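Local coordinates for beta-porphyranase (Bacteroides plebeius, PDB 4AWD), which hydrolyses the sulfated red-seaweed polysaccharide porphyran at linkages between beta-D-galactopyranose and alpha-L-galactopyranose-6-sulfate, releasing mostly disaccharides, at residues 172-177 with 208-213; 153-158 with 278-283; 227-232 with 259-264; 135-140 with 240-245. One frame throughout, in Å; residues are numbered along the deposited sequence.

Contact 1: residues 172-177 with 208-213; sequences WSSQEL and HYWYQE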
# COMPACT_ATOMS: atom_id res chain seq x y z
N TRP A 172 6.88 -21.48 -2.85
CA TRP A 172 5.79 -20.52 -2.78
C TRP A 172 6.20 -19.19 -3.37
O TRP A 172 7.34 -18.76 -3.21
CB TRP A 172 5.33 -20.31 -1.34
CG TRP A 172 4.84 -21.57 -0.69
CD1 TRP A 172 3.55 -22.06 -0.68
CD2 TRP A 172 5.62 -22.50 0.05
NE1 TRP A 172 3.50 -23.23 0.02
CE2 TRP A 172 4.75 -23.53 0.47
CE3 TRP A 172 6.98 -22.57 0.39
CZ2 TRP A 172 5.20 -24.62 1.24
CZ3 TRP A 172 7.43 -23.65 1.14
CH2 TRP A 172 6.54 -24.66 1.56
N SER A 173 5.25 -18.56 -4.06
CA SER A 173 5.42 -17.20 -4.55
C SER A 173 4.17 -16.35 -4.32
O SER A 173 3.05 -16.87 -4.23
CB SER A 173 5.80 -17.20 -6.04
OG SER A 173 4.72 -17.68 -6.83
N SER A 174 4.38 -15.05 -4.19
CA SER A 174 3.31 -14.06 -4.16
C SER A 174 3.86 -12.74 -4.69
O SER A 174 5.05 -12.63 -4.96
CB SER A 174 2.74 -13.88 -2.75
OG SER A 174 3.69 -13.32 -1.87
N GLN A 175 2.99 -11.75 -4.86
CA GLN A 175 3.40 -10.45 -5.37
C GLN A 175 2.83 -9.33 -4.52
O GLN A 175 1.86 -9.52 -3.79
CB GLN A 175 3.03 -10.27 -6.85
CG GLN A 175 3.64 -11.30 -7.79
CD GLN A 175 2.85 -12.61 -7.82
OE1 GLN A 175 1.63 -12.62 -7.92
NE2 GLN A 175 3.57 -13.73 -7.73
N GLU A 176 3.42 -8.16 -4.66
CA GLU A 176 3.13 -7.03 -3.82
C GLU A 176 3.49 -5.77 -4.58
O GLU A 176 4.61 -5.64 -5.07
CB GLU A 176 3.97 -7.12 -2.53
CG GLU A 176 3.64 -6.06 -1.49
CD GLU A 176 4.33 -6.35 -0.16
OE1 GLU A 176 4.98 -7.41 -0.02
OE2 GLU A 176 4.23 -5.50 0.74
N LEU A 177 2.53 -4.86 -4.68
CA LEU A 177 2.68 -3.65 -5.46
C LEU A 177 2.47 -2.45 -4.55
O LEU A 177 1.35 -2.18 -4.09
CB LEU A 177 1.70 -3.66 -6.66
CG LEU A 177 1.38 -2.41 -7.51
CD1 LEU A 177 2.63 -1.76 -8.06
CD2 LEU A 177 0.45 -2.77 -8.67
N HIS A 208 7.41 -6.33 -5.50
CA HIS A 208 8.06 -7.49 -4.92
C HIS A 208 7.51 -8.76 -5.55
O HIS A 208 6.29 -8.95 -5.59
CB HIS A 208 7.82 -7.54 -3.40
CG HIS A 208 8.15 -6.26 -2.70
ND1 HIS A 208 9.36 -6.04 -2.07
CD2 HIS A 208 7.42 -5.13 -2.51
CE1 HIS A 208 9.37 -4.83 -1.54
NE2 HIS A 208 8.20 -4.26 -1.79
N TYR A 209 8.40 -9.61 -6.05
CA TYR A 209 8.04 -10.99 -6.31
C TYR A 209 8.63 -11.81 -5.17
O TYR A 209 9.85 -11.94 -5.07
CB TYR A 209 8.59 -11.46 -7.67
CG TYR A 209 8.10 -12.83 -8.08
CD1 TYR A 209 8.77 -13.97 -7.69
CD2 TYR A 209 6.94 -12.99 -8.84
CE1 TYR A 209 8.33 -15.24 -8.06
CE2 TYR A 209 6.48 -14.25 -9.20
CZ TYR A 209 7.20 -15.37 -8.81
OH TYR A 209 6.78 -16.64 -9.15
N TRP A 210 7.77 -12.34 -4.30
CA TRP A 210 8.24 -13.10 -3.15
C TRP A 210 8.45 -14.55 -3.55
O TRP A 210 7.56 -15.18 -4.11
CB TRP A 210 7.25 -13.02 -1.99
CG TRP A 210 7.18 -11.68 -1.39
CD1 TRP A 210 6.27 -10.70 -1.66
CD2 TRP A 210 8.07 -11.13 -0.41
NE1 TRP A 210 6.53 -9.57 -0.92
CE2 TRP A 210 7.64 -9.80 -0.15
CE3 TRP A 210 9.19 -11.62 0.27
CZ2 TRP A 210 8.28 -8.97 0.78
CZ3 TRP A 210 9.83 -10.79 1.19
CH2 TRP A 210 9.37 -9.47 1.44
N TYR A 211 9.63 -15.09 -3.24
CA TYR A 211 9.93 -16.48 -3.58
C TYR A 211 10.58 -17.22 -2.43
O TYR A 211 11.45 -16.69 -1.73
CB TYR A 211 10.82 -16.58 -4.81
CG TYR A 211 11.12 -18.01 -5.23
CD1 TYR A 211 10.20 -18.74 -5.98
CD2 TYR A 211 12.32 -18.62 -4.87
CE1 TYR A 211 10.46 -20.04 -6.38
CE2 TYR A 211 12.60 -19.93 -5.26
CZ TYR A 211 11.67 -20.64 -6.02
OH TYR A 211 11.93 -21.94 -6.42
N GLN A 212 10.15 -18.48 -2.25
CA GLN A 212 10.65 -19.32 -1.18
C GLN A 212 10.55 -20.80 -1.52
O GLN A 212 9.52 -21.27 -1.99
CB GLN A 212 9.87 -19.04 0.10
CG GLN A 212 10.44 -19.73 1.33
CD GLN A 212 9.62 -19.47 2.56
OE1 GLN A 212 8.46 -19.07 2.48
NE2 GLN A 212 10.22 -19.69 3.72
N GLU A 213 11.63 -21.52 -1.26
CA GLU A 213 11.66 -22.98 -1.35
C GLU A 213 11.59 -23.52 0.07
O GLU A 213 12.13 -22.91 1.01
CB GLU A 213 12.93 -23.45 -2.05
CG GLU A 213 12.96 -23.07 -3.53
CD GLU A 213 14.30 -23.36 -4.21
OE1 GLU A 213 15.21 -23.90 -3.54
OE2 GLU A 213 14.42 -23.04 -5.41

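Contact 2: residues 153-158 with 278-283; sequences LSNRPV and RPMFIH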
# COMPACT_ATOMS: atom_id res chain seq x y z
N LEU A 153 -1.15 -2.89 -3.05
CA LEU A 153 -1.87 -4.12 -3.37
C LEU A 153 -0.96 -5.32 -3.12
O LEU A 153 0.27 -5.21 -3.22
CB LEU A 153 -2.35 -4.12 -4.82
CG LEU A 153 -3.38 -3.07 -5.24
CD1 LEU A 153 -2.67 -1.78 -5.55
CD2 LEU A 153 -4.17 -3.50 -6.45
N SER A 154 -1.58 -6.45 -2.80
CA SER A 154 -0.86 -7.66 -2.47
C SER A 154 -1.74 -8.86 -2.72
O SER A 154 -2.97 -8.73 -2.83
CB SER A 154 -0.50 -7.63 -0.98
OG SER A 154 0.58 -8.50 -0.70
N ASN A 155 -1.12 -10.03 -2.79
CA ASN A 155 -1.86 -11.28 -2.79
C ASN A 155 -1.19 -12.32 -1.89
O ASN A 155 -0.11 -12.09 -1.34
CB ASN A 155 -2.12 -11.79 -4.21
CG ASN A 155 -0.83 -12.06 -4.99
OD1 ASN A 155 0.22 -12.33 -4.42
ND2 ASN A 155 -0.92 -12.00 -6.30
N ARG A 156 -1.85 -13.46 -1.74
CA ARG A 156 -1.37 -14.52 -0.87
C ARG A 156 -0.53 -15.54 -1.63
O ARG A 156 -0.66 -15.66 -2.85
CB ARG A 156 -2.55 -15.18 -0.19
CG ARG A 156 -3.26 -14.23 0.73
CD ARG A 156 -4.68 -14.68 0.90
NE ARG A 156 -4.81 -15.72 1.92
CZ ARG A 156 -5.85 -16.54 2.02
NH1 ARG A 156 -6.87 -16.45 1.15
NH2 ARG A 156 -5.87 -17.45 2.99
N PRO A 157 0.36 -16.24 -0.92
CA PRO A 157 1.29 -17.15 -1.58
C PRO A 157 0.61 -18.36 -2.21
O PRO A 157 -0.36 -18.87 -1.68
CB PRO A 157 2.23 -17.59 -0.44
CG PRO A 157 1.55 -17.23 0.82
CD PRO A 157 0.66 -16.08 0.51
N VAL A 158 1.12 -18.78 -3.36
CA VAL A 158 0.60 -19.92 -4.09
C VAL A 158 1.72 -20.96 -4.16
O VAL A 158 2.87 -20.62 -4.47
CB VAL A 158 0.11 -19.50 -5.51
CG1 VAL A 158 0.20 -20.64 -6.51
CG2 VAL A 158 -1.31 -18.95 -5.45
N ARG A 278 -1.04 -12.35 -11.57
CA ARG A 278 -2.04 -12.71 -10.59
C ARG A 278 -2.71 -11.48 -9.97
O ARG A 278 -2.03 -10.51 -9.62
CB ARG A 278 -1.43 -13.55 -9.47
CG ARG A 278 -1.12 -14.99 -9.81
CD ARG A 278 -0.53 -15.64 -8.56
NE ARG A 278 -1.43 -15.43 -7.42
CZ ARG A 278 -1.07 -15.42 -6.14
NH1 ARG A 278 0.20 -15.61 -5.78
NH2 ARG A 278 -2.00 -15.23 -5.22
N PRO A 279 -4.05 -11.53 -9.81
CA PRO A 279 -4.78 -10.41 -9.20
C PRO A 279 -4.43 -10.22 -7.71
O PRO A 279 -3.80 -11.10 -7.09
CB PRO A 279 -6.23 -10.83 -9.38
CG PRO A 279 -6.18 -12.34 -9.30
CD PRO A 279 -4.92 -12.70 -10.04
N MET A 280 -4.86 -9.09 -7.14
CA MET A 280 -4.51 -8.72 -5.77
C MET A 280 -5.68 -8.11 -5.01
O MET A 280 -6.71 -7.73 -5.60
CB MET A 280 -3.37 -7.69 -5.76
CG MET A 280 -2.02 -8.22 -6.21
SD MET A 280 -0.77 -6.91 -6.27
CE MET A 280 0.56 -7.81 -7.06
N PHE A 281 -5.51 -8.01 -3.69
CA PHE A 281 -6.37 -7.16 -2.86
C PHE A 281 -5.68 -5.82 -2.59
O PHE A 281 -4.47 -5.69 -2.74
CB PHE A 281 -6.79 -7.87 -1.55
CG PHE A 281 -5.65 -8.43 -0.74
CD1 PHE A 281 -4.97 -7.64 0.17
CD2 PHE A 281 -5.29 -9.76 -0.86
CE1 PHE A 281 -3.93 -8.16 0.94
CE2 PHE A 281 -4.26 -10.30 -0.11
CZ PHE A 281 -3.58 -9.50 0.79
N ILE A 282 -6.48 -4.81 -2.20
CA ILE A 282 -5.93 -3.52 -1.76
C ILE A 282 -5.57 -3.60 -0.28
O ILE A 282 -6.37 -4.09 0.52
CB ILE A 282 -6.97 -2.37 -1.93
CG1 ILE A 282 -7.48 -2.26 -3.38
CG2 ILE A 282 -6.40 -1.03 -1.46
CD1 ILE A 282 -6.60 -1.44 -4.28
N HIS A 283 -4.37 -3.14 0.07
CA HIS A 283 -4.02 -2.90 1.47
C HIS A 283 -3.84 -1.42 1.77
O HIS A 283 -3.19 -0.69 1.01
CB HIS A 283 -2.76 -3.66 1.87
CG HIS A 283 -2.99 -4.76 2.86
ND1 HIS A 283 -2.06 -5.76 3.08
CD2 HIS A 283 -4.04 -5.02 3.68
CE1 HIS A 283 -2.53 -6.58 4.01
NE2 HIS A 283 -3.72 -6.16 4.38

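Contact 3: residues 227-232 with 259-264; sequences DVVSYM and GKYMYT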
# COMPACT_ATOMS: atom_id res chain seq x y z
N ASP A 227 13.00 4.21 -17.14
CA ASP A 227 12.33 5.27 -17.91
C ASP A 227 11.85 6.36 -16.96
O ASP A 227 10.65 6.70 -16.91
CB ASP A 227 11.17 4.68 -18.72
CG ASP A 227 11.63 3.72 -19.81
OD1 ASP A 227 12.76 3.86 -20.31
OD2 ASP A 227 10.85 2.81 -20.17
N VAL A 228 12.80 6.89 -16.20
CA VAL A 228 12.53 7.73 -15.05
C VAL A 228 12.35 9.18 -15.46
O VAL A 228 13.14 9.73 -16.24
CB VAL A 228 13.68 7.64 -14.01
CG1 VAL A 228 13.40 8.54 -12.79
CG2 VAL A 228 13.89 6.19 -13.60
N VAL A 229 11.30 9.81 -14.93
CA VAL A 229 11.12 11.23 -15.08
C VAL A 229 11.51 11.89 -13.76
O VAL A 229 12.38 12.77 -13.76
CB VAL A 229 9.67 11.58 -15.56
CG1 VAL A 229 9.34 13.08 -15.35
CG2 VAL A 229 9.52 11.21 -17.01
N SER A 230 10.92 11.43 -12.66
CA SER A 230 11.20 11.99 -11.34
C SER A 230 10.88 11.06 -10.17
O SER A 230 9.99 10.22 -10.25
CB SER A 230 10.46 13.32 -11.18
OG SER A 230 10.78 13.92 -9.94
N TYR A 231 11.63 11.22 -9.08
CA TYR A 231 11.31 10.63 -7.77
C TYR A 231 10.80 11.73 -6.83
O TYR A 231 10.43 11.44 -5.68
CB TYR A 231 12.57 10.03 -7.13
CG TYR A 231 13.33 9.01 -7.95
CD1 TYR A 231 12.68 8.23 -8.91
CD2 TYR A 231 14.70 8.81 -7.74
CE1 TYR A 231 13.39 7.28 -9.65
CE2 TYR A 231 15.41 7.86 -8.47
CZ TYR A 231 14.75 7.09 -9.43
OH TYR A 231 15.43 6.15 -10.17
N MET A 232 10.78 12.97 -7.30
CA MET A 232 10.62 14.14 -6.43
C MET A 232 9.17 14.41 -6.05
O MET A 232 8.29 14.49 -6.89
CB MET A 232 11.23 15.40 -7.06
CG MET A 232 12.73 15.30 -7.40
SD MET A 232 13.80 15.17 -5.94
CE MET A 232 13.86 16.90 -5.40
N GLY A 259 -0.99 13.14 -10.86
CA GLY A 259 -1.39 12.95 -12.25
C GLY A 259 -0.25 12.97 -13.27
O GLY A 259 -0.50 12.89 -14.47
N LYS A 260 0.99 13.07 -12.81
CA LYS A 260 2.12 13.13 -13.73
C LYS A 260 2.93 11.86 -13.66
O LYS A 260 3.27 11.40 -12.57
CB LYS A 260 3.02 14.35 -13.40
CG LYS A 260 2.37 15.73 -13.62
CD LYS A 260 3.20 16.85 -12.95
CE LYS A 260 2.80 17.09 -11.47
NZ LYS A 260 3.53 16.24 -10.46
N TYR A 261 3.27 11.30 -14.82
CA TYR A 261 4.12 10.11 -14.87
C TYR A 261 5.44 10.33 -14.12
O TYR A 261 6.11 11.34 -14.33
CB TYR A 261 4.38 9.71 -16.31
CG TYR A 261 5.42 8.61 -16.48
CD1 TYR A 261 6.77 8.92 -16.53
CD2 TYR A 261 5.04 7.27 -16.63
CE1 TYR A 261 7.72 7.94 -16.71
CE2 TYR A 261 5.98 6.28 -16.80
CZ TYR A 261 7.32 6.62 -16.85
OH TYR A 261 8.29 5.67 -17.02
N MET A 262 5.80 9.38 -13.26
CA MET A 262 7.05 9.46 -12.50
C MET A 262 8.13 8.50 -13.01
O MET A 262 9.23 8.94 -13.31
CB MET A 262 6.79 9.28 -11.01
CG MET A 262 5.82 10.32 -10.45
SD MET A 262 6.59 11.95 -10.34
CE MET A 262 7.48 11.79 -8.79
N TYR A 263 7.80 7.22 -13.11
CA TYR A 263 8.71 6.20 -13.63
C TYR A 263 7.99 4.85 -13.73
O TYR A 263 6.86 4.69 -13.27
CB TYR A 263 9.97 6.06 -12.76
CG TYR A 263 9.67 5.81 -11.30
CD1 TYR A 263 9.36 4.53 -10.84
CD2 TYR A 263 9.66 6.86 -10.37
CE1 TYR A 263 9.07 4.28 -9.50
CE2 TYR A 263 9.36 6.63 -9.03
CZ TYR A 263 9.06 5.33 -8.61
OH TYR A 263 8.76 5.09 -7.29
N THR A 264 8.69 3.89 -14.33
CA THR A 264 8.20 2.53 -14.53
C THR A 264 8.99 1.55 -13.68
O THR A 264 10.19 1.75 -13.42
CB THR A 264 8.38 2.14 -16.00
OG1 THR A 264 7.64 3.05 -16.82
CG2 THR A 264 7.89 0.74 -16.26

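Contact 4: residues 135-140 with 240-245; sequences YYETRM and FHTYGC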
# COMPACT_ATOMS: atom_id res chain seq x y z
N TYR A 135 -5.90 0.68 -13.25
CA TYR A 135 -5.34 1.88 -12.65
C TYR A 135 -5.87 2.06 -11.22
O TYR A 135 -7.07 1.87 -10.95
CB TYR A 135 -5.66 3.11 -13.51
CG TYR A 135 -4.90 4.35 -13.12
CD1 TYR A 135 -5.40 5.22 -12.15
CD2 TYR A 135 -3.68 4.66 -13.72
CE1 TYR A 135 -4.69 6.39 -11.78
CE2 TYR A 135 -2.97 5.82 -13.37
CZ TYR A 135 -3.48 6.67 -12.39
OH TYR A 135 -2.79 7.81 -12.03
N TYR A 136 -4.97 2.41 -10.32
CA TYR A 136 -5.27 2.46 -8.90
C TYR A 136 -4.64 3.72 -8.34
O TYR A 136 -3.49 4.03 -8.65
CB TYR A 136 -4.71 1.22 -8.21
CG TYR A 136 -5.30 -0.05 -8.79
CD1 TYR A 136 -6.48 -0.61 -8.26
CD2 TYR A 136 -4.69 -0.69 -9.86
CE1 TYR A 136 -7.03 -1.75 -8.80
CE2 TYR A 136 -5.24 -1.85 -10.40
CZ TYR A 136 -6.41 -2.37 -9.86
OH TYR A 136 -6.94 -3.51 -10.42
N GLU A 137 -5.38 4.44 -7.49
CA GLU A 137 -4.92 5.75 -7.06
C GLU A 137 -5.59 6.15 -5.76
O GLU A 137 -6.75 5.81 -5.53
CB GLU A 137 -5.23 6.79 -8.14
CG GLU A 137 -4.57 8.15 -7.91
CD GLU A 137 -4.34 8.92 -9.19
OE1 GLU A 137 -5.30 9.56 -9.69
OE2 GLU A 137 -3.20 8.88 -9.69
N THR A 138 -4.87 6.90 -4.94
CA THR A 138 -5.44 7.50 -3.75
C THR A 138 -4.98 8.94 -3.60
O THR A 138 -3.89 9.31 -4.07
CB THR A 138 -5.10 6.67 -2.47
OG1 THR A 138 -5.85 7.19 -1.37
CG2 THR A 138 -3.62 6.73 -2.12
N ARG A 139 -5.83 9.75 -2.97
CA ARG A 139 -5.47 11.08 -2.48
C ARG A 139 -5.25 10.95 -0.96
O ARG A 139 -6.19 10.72 -0.20
CB ARG A 139 -6.56 12.13 -2.78
CG ARG A 139 -6.04 13.57 -2.75
CD ARG A 139 -6.97 14.59 -3.44
NE ARG A 139 -7.85 15.20 -2.46
CZ ARG A 139 -7.68 16.39 -1.90
NH1 ARG A 139 -6.67 17.18 -2.25
NH2 ARG A 139 -8.55 16.81 -0.99
N MET A 140 -3.99 11.08 -0.56
CA MET A 140 -3.56 10.79 0.80
C MET A 140 -2.82 11.98 1.41
O MET A 140 -2.05 12.67 0.73
CB MET A 140 -2.64 9.55 0.83
CG MET A 140 -2.21 9.11 2.23
SD MET A 140 -1.06 7.74 2.14
CE MET A 140 0.42 8.61 1.58
N PHE A 240 -2.57 16.91 0.84
CA PHE A 240 -3.10 15.78 0.12
C PHE A 240 -2.42 15.75 -1.22
O PHE A 240 -2.24 16.78 -1.87
CB PHE A 240 -4.60 15.94 -0.10
CG PHE A 240 -5.42 15.54 1.08
CD1 PHE A 240 -5.80 14.21 1.27
CD2 PHE A 240 -5.84 16.50 2.01
CE1 PHE A 240 -6.56 13.83 2.35
CE2 PHE A 240 -6.59 16.15 3.10
CZ PHE A 240 -6.95 14.80 3.29
N HIS A 241 -2.02 14.56 -1.62
CA HIS A 241 -1.48 14.36 -2.95
C HIS A 241 -2.01 13.07 -3.51
O HIS A 241 -2.53 12.21 -2.79
CB HIS A 241 0.05 14.38 -2.94
CG HIS A 241 0.65 15.69 -2.53
ND1 HIS A 241 0.79 16.75 -3.41
CD2 HIS A 241 1.14 16.11 -1.35
CE1 HIS A 241 1.33 17.77 -2.77
NE2 HIS A 241 1.56 17.41 -1.52
N THR A 242 -1.83 12.92 -4.80
CA THR A 242 -2.38 11.83 -5.55
C THR A 242 -1.23 10.84 -5.81
O THR A 242 -0.15 11.23 -6.26
CB THR A 242 -3.06 12.44 -6.82
OG1 THR A 242 -4.47 12.59 -6.57
CG2 THR A 242 -2.86 11.63 -8.04
N TYR A 243 -1.46 9.57 -5.47
CA TYR A 243 -0.45 8.52 -5.68
C TYR A 243 -1.10 7.36 -6.43
O TYR A 243 -2.02 6.71 -5.92
CB TYR A 243 0.14 8.03 -4.35
CG TYR A 243 0.75 9.12 -3.50
CD1 TYR A 243 2.08 9.50 -3.68
CD2 TYR A 243 -0.00 9.77 -2.52
CE1 TYR A 243 2.66 10.50 -2.90
CE2 TYR A 243 0.56 10.79 -1.74
CZ TYR A 243 1.90 11.14 -1.94
OH TYR A 243 2.47 12.14 -1.18
N GLY A 244 -0.63 7.12 -7.64
CA GLY A 244 -1.32 6.23 -8.55
C GLY A 244 -0.43 5.29 -9.32
O GLY A 244 0.74 5.55 -9.59
N CYS A 245 -1.03 4.17 -9.68
CA CYS A 245 -0.35 3.18 -10.45
C CYS A 245 -1.21 2.80 -11.64
O CYS A 245 -2.41 2.56 -11.50
CB CYS A 245 -0.15 1.94 -9.60
SG CYS A 245 0.69 0.70 -10.49
O HOH W 1 0.77 13.03 0.58

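Contact 1: residues 172-177 with 208-213
E176 and W210 meet through a side-chain hydrogen bond between two antiparallel strands whose axes come within 4.7 Å. E176, the nucleophile by similarity, is followed here from CB outward. Its CB faces CB of H208, its partner in a hydrogen-bonded pair, at 4.0 Å, and touches the W210 indole edge near NE1. CG lies anti to the backbone N (chi1 -174°) and the chain runs on extended, which lifts CG and CD past CD2 of H208 and carries the carboxylate up to the indole. There E176 OE1 accepts from W210 NE1 at 2.8 Å, met nearly along its C-O axis with an N-H...O angle of 149°. Carboxylate and indole planes are 27° apart, so this single bond joins two nearly coplanar groups and probably limits the turn of the carboxylate. The imidazole of H208 runs alongside, its ND1 bonded to D220. Along the strands from the acid, the ladder of backbone bonds continues: W210 N gives to S174 O at 2.8 Å, and W172 N to Q212 O at 2.8 Å. On the other sheet face, Q175 lies beside Y209, its NE2 3.3 Å from Y209 CE2. An acid carried on a sheet face that also presents H208 and W210 fits the substrate cleft of a GH16 beta-sandwich. Strand 168-182 is flanked by 149-163, with which S173, Q175 and L177 share backbone hydrogen bonds, while strand 204-213 continues the sheet to 219-221.

Contact 2: residues 153-158 with 278-283
R278 reaches N155, R156 and V158 with one guanidinium group, and its polar bonds come first. NH1 and NH2 both grip the carbonyl oxygen R156 O end-on; the NH2 to O distance is 2.8 Å, and the acceptor lies near the guanidinium plane. N155 ND2 gives to P279 O at 3.1 Å, nearly straight (163°) but from above the carbonyl plane, while its OD1 accepts from the backbone N of Q175. S154 and F281 form a hydrogen-bonded antiparallel pair, with F281 N to S154 O at 2.8 Å.

Stacking comes second. The N155 amide lies flat on one guanidinium face, planes 6° apart, and V158 CG2 covers the opposite face, 3.6 Å from R278 CZ; together with the two bonds to R156 O this should hold the group's rotation. S154 O sits over a face of the F281 ring.

Apolar packing is the third: L153 CB meets M280 SD at 3.5 Å, and L153 CG meets I282 CD1 at 3.7 Å.

The strand pairing continues a sheet of the GH16 beta-sandwich, with S154 close to the E176 side chain. Strand 149-163 lies between 168-182 and 281-285, whose I282 bonds on to S126 of strand 117-126.

Contact 3: residues 227-232 with 259-264
M262 O takes two backbone N-H groups from the loop 227-232, and this double acceptance centres the tight part of the contact. V229 N approaches at 2.8 Å from M262 O, tilted from the carbonyl plane; S230 N comes in at 3.1 Å from the same oxygen, in plane and on a lone pair, with an N-H...O angle of 164°. The Y261 ring is the second firm point: its OH gives to D227 O at 2.6 Å, with that carbonyl oxygen near the ring plane, and accepts in turn from T264 OG1. With chi1 at 172° the Y261 ring swings away from its own N, to where V229 CG2 meets its edge, 3.6 Å from CD1. Y231 turns its own edge to the face of Y263 in an offset T-shaped pair, planes at 88° and Y231 CD1 3.6 Å from Y263 CD2.

The looser side holds V228 and M232. V228 CG2 merely approaches Y263 CB at 4.0 Å, and the M232 side chain leads away. D227 and V229 are solvent-exposed too, although their backbone atoms are bonded. M262 is buried, bending at chi2 and chi3 so that its CE reaches M232 O.

S230 OG accepts from M232 N in an ST turn, and Y263 OH is bonded to M203 O. The loop after strand 225-226 is therefore held against strand 260-265 mainly through main-chain oxygens, D227 O and M262 O, supplemented by the edge contact of V229 on Y261 and the Y231-Y263 pair; no charged pair is involved across this contact.

Contact 4: residues 135-140 with 240-245
R139 and F240 are brought together by a bend in the arginine: its first torsion (chi1 -159°) turns CG away from the backbone N, then the chain turns at chi3 (94°) and the guanidinium comes to lie flat on the phenyl ring. F240 CG, anti to its carbonyl carbon, places the ring against the guanidinium. The two groups stack with centres 4.5 Å apart and planes at 24°, and R139 NH1 lies 3.2 Å from F240 CB. R139 NE forms a salt bridge with D312, a calcium ligand.

Inward from this end, strands 134-141 and 241-249 form an antiparallel pair of the GH16 beta-sandwich. C245 N gives to Y136 O at 2.7 Å and Y243 N to T138 O at 2.8 Å, both nearly straight. On the face shared by E137 and R139, E137 OE2 packs on T242 CG2 at 3.2 Å and accepts from Y135 OH at 2.6 Å, met from above the carboxylate plane. G244, having no side chain, lets E137 OE2 and Y135 OH lie close to its CA. C245 O lies over a face of the Y135 ring. On the other face, M140 CE touches Y243 CE2, and a water lies within bonding distance of M140 O and Y243 OH.

E137 OE1 is hydrogen-bonded to H35 NE2; partners at both oxygens of this buried carboxylate would probably help stabilise negative charge. At the other end, the guanidinium couples an aromatic stack to an acid of the calcium site, linking this strand pair to the metal-binding region.

Contact 4 is the buried one, a strand pair; contacts 1 and 2 are partly buried, and contact 3, its centre about 18 Å from the chain's centre, has the most exposed residues. Contacts 1 and 2 share neighbouring strands, 168-182 and 149-163, joined by a probable hydrogen bond, L177 N to L153 O at 2.7 Å. Contact 4 meets both by packing: L177 on C245, and L153 and I282 on Y136. Contact 3 reaches contact 4 through G259 and T242. Chemistry follows place: a putative catalytic carboxylate in contact 1, a sandwiched guanidinium in contact 2, main-chain acceptors in contact 3, and an arginine bridged to a calcium ligand in contact 4.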